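Local coordinates for MdbA protein (Corynebacterium diphtheriae, PDB 5C00) that acts as a thiol-disulfide oxidoreductase of the DsbA family, probably catalysing disulfide bond formation in exported proteins such as pilus and toxin components, at residues Lys162-Phe165 against Arg166-Ala169. Residues are numbered along the deposited sequence; the frame is centred on the assembly and turned at random.
Sequences KEDF and RKFA
In the first two turns of helix 162-180 the side chain of R166 crosses that of K162, and i to i+4 backbone bonds tie the two turns together. R166 N donates to K162 O at 2.9 Å, and A169 N reaches F165 O at 2.7 Å. The R166 chain runs extended from CG to NE back toward the helix start, its CG packing on the carbonyl oxygen of K162, and K162 CB lies over one face of the guanidinium, 3.8 Å from R166 NH1. Both cationic ends have acidic or carbonyl partners beyond the helix: K162 NZ forms salt bridges with D94 and D136, and R166 NE donates to D93 O. E163 runs alongside R166 with its carboxylate almost perpendicular to the guanidinium; a water accepting from R166 NH1 at 2.8 Å and donating to E163 OE2 at 3.2 Å bridges the two. In this DsbA-like protein the helix belongs to the helical segment inserted between strands 78-85 and 187-190 of the thioredoxin-type sheet, and leads back to strand 187-190. It packs on helix 96-109 mainly through F165: with CG anti to the backbone N (chi1 175°), the ring reaches T98, A102 and L105, and F165 CE2 also meets A169 CB at 4.2 Å. On the exposed flank, D164 O lies over one face of the F168 ring, 3.3 Å from F168 CG.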
ATOM      1  N   LYS A 162       0.730 -14.054   2.738  1.00 20.09           N
ATOM      2  CA  LYS A 162      -0.670 -14.074   2.284  1.00 21.03           C
ATOM      3  C   LYS A 162      -1.650 -14.298   3.400  1.00 22.25           C
ATOM      4  O   LYS A 162      -2.678 -13.643   3.492  1.00 20.80           O
ATOM      5  CB  LYS A 162      -0.891 -15.115   1.197  1.00 22.14           C
ATOM      6  CG  LYS A 162      -0.242 -14.726  -0.133  1.00 23.04           C
ATOM      7  CD  LYS A 162      -0.781 -15.582  -1.260  1.00 24.74           C
ATOM      8  CE  LYS A 162      -0.079 -15.312  -2.572  1.00 24.12           C
ATOM      9  NZ  LYS A 162      -0.342 -16.394  -3.538  1.00 25.49           N
ATOM     10  N   GLU A 163      -1.332 -15.239   4.277  1.00 25.18           N
ATOM     11  CA  GLU A 163      -2.247 -15.524   5.348  1.00 27.18           C
ATOM     12  C   GLU A 163      -2.482 -14.276   6.209  1.00 25.78           C
ATOM     13  O   GLU A 163      -3.608 -13.958   6.554  1.00 25.22           O
ATOM     14  CB  GLU A 163      -1.739 -16.722   6.171  1.00 31.33           C
ATOM     15  CG  GLU A 163      -1.686 -18.052   5.394  1.00 35.76           C
ATOM     16  CD  GLU A 163      -0.478 -18.195   4.433  1.00 41.43           C
ATOM     17  OE1 GLU A 163       0.482 -17.351   4.442  1.00 43.72           O
ATOM     18  OE2 GLU A 163      -0.490 -19.185   3.643  1.00 47.62           O
ATOM     19  N   ASP A 164      -1.423 -13.585   6.594  1.00 25.26           N
ATOM     20  CA  ASP A 164      -1.598 -12.355   7.356  1.00 24.28           C
ATOM     21  C   ASP A 164      -2.216 -11.222   6.550  1.00 23.06           C
ATOM     22  O   ASP A 164      -3.088 -10.473   7.041  1.00 22.90           O
ATOM     23  CB  ASP A 164      -0.308 -11.920   7.979  1.00 24.97           C
ATOM     24  CG  ASP A 164      -0.046 -12.623   9.296  1.00 27.14           C
ATOM     25  OD1 ASP A 164      -0.959 -13.223   9.835  1.00 28.79           O
ATOM     26  OD2 ASP A 164       1.079 -12.563   9.777  1.00 32.04           O
ATOM     27  N   PHE A 165      -1.859 -11.130   5.290  1.00 20.59           N
ATOM     28  CA  PHE A 165      -2.517 -10.150   4.447  1.00 20.14           C
ATOM     29  C   PHE A 165      -4.057 -10.347   4.431  1.00 21.05           C
ATOM     30  O   PHE A 165      -4.796  -9.403   4.555  1.00 20.12           O
ATOM     31  CB  PHE A 165      -2.020 -10.222   3.030  1.00 20.21           C
ATOM     32  CG  PHE A 165      -2.765  -9.303   2.141  1.00 19.66           C
ATOM     33  CD1 PHE A 165      -2.406  -7.952   2.090  1.00 19.41           C
ATOM     34  CD2 PHE A 165      -3.796  -9.756   1.401  1.00 19.88           C
ATOM     35  CE1 PHE A 165      -3.136  -7.075   1.323  1.00 19.42           C
ATOM     36  CE2 PHE A 165      -4.508  -8.889   0.611  1.00 19.17           C
ATOM     37  CZ  PHE A 165      -4.181  -7.550   0.599  1.00 18.11           C
ATOM     38  N   ARG A 166      -4.500 -11.580   4.235  1.00 21.90           N
ATOM     39  CA  ARG A 166      -5.949 -11.890   4.252  1.00 23.22           C
ATOM     40  C   ARG A 166      -6.581 -11.531   5.595  1.00 23.02           C
ATOM     41  O   ARG A 166      -7.676 -11.006   5.638  1.00 22.20           O
ATOM     42  CB  ARG A 166      -6.155 -13.372   4.012  1.00 25.03           C
ATOM     43  CG  ARG A 166      -5.820 -13.855   2.624  1.00 25.72           C
ATOM     44  CD  ARG A 166      -5.802 -15.388   2.567  1.00 26.56           C
ATOM     45  NE  ARG A 166      -5.304 -15.791   1.236  1.00 26.99           N
ATOM     46  CZ  ARG A 166      -4.398 -16.710   0.970  1.00 28.83           C
ATOM     47  NH1 ARG A 166      -3.823 -17.436   1.936  1.00 29.72           N
ATOM     48  NH2 ARG A 166      -4.075 -16.923  -0.308  1.00 28.91           N
ATOM     49  N   LYS A 167      -5.913 -11.856   6.702  1.00 23.33           N
ATOM     50  CA  LYS A 167      -6.427 -11.479   8.027  0.60 25.06           C
ATOM     51  C   LYS A 167      -6.545  -9.961   8.145  1.00 23.40           C
ATOM     52  O   LYS A 167      -7.582  -9.431   8.642  1.00 22.41           O
ATOM     53  CB  LYS A 167      -5.542 -12.073   9.127  0.60 26.93           C
ATOM     54  CG  LYS A 167      -5.525 -11.369  10.473  0.60 31.02           C
ATOM     55  CD  LYS A 167      -4.646 -12.168  11.446  0.60 33.01           C
ATOM     56  CE  LYS A 167      -3.822 -11.288  12.372  0.60 35.65           C
ATOM     57  NZ  LYS A 167      -2.352 -11.596  12.299  0.60 36.31           N
ATOM     58  N   PHE A 168      -5.519  -9.243   7.667  1.00 21.52           N
ATOM     59  CA  PHE A 168      -5.559  -7.777   7.666  1.00 21.45           C
ATOM     60  C   PHE A 168      -6.668  -7.237   6.761  1.00 20.71           C
ATOM     61  O   PHE A 168      -7.377  -6.278   7.107  1.00 20.17           O
ATOM     62  CB  PHE A 168      -4.241  -7.196   7.198  1.00 23.01           C
ATOM     63  CG  PHE A 168      -3.097  -7.393   8.158  1.00 24.72           C
ATOM     64  CD1 PHE A 168      -3.258  -8.103   9.348  1.00 27.92           C
ATOM     65  CD2 PHE A 168      -1.853  -6.911   7.835  1.00 25.78           C
ATOM     66  CE1 PHE A 168      -2.179  -8.280  10.188  1.00 29.80           C
ATOM     67  CE2 PHE A 168      -0.781  -7.082   8.671  1.00 27.72           C
ATOM     68  CZ  PHE A 168      -0.949  -7.792   9.846  1.00 29.78           C
ATOM     69  N   ALA A 169      -6.772  -7.825   5.596  1.00 20.13           N
ATOM     70  CA  ALA A 169      -7.775  -7.376   4.643  1.00 21.17           C
ATOM     71  C   ALA A 169      -9.185  -7.551   5.237  1.00 22.82           C
ATOM     72  O   ALA A 169     -10.026  -6.655   5.123  1.00 21.43           O
ATOM     73  CB  ALA A 169      -7.637  -8.130   3.327  1.00 21.47           C
TER
HETATM   74  O   HOH W   1      -1.875 -19.092   0.747  1.00 36.68           O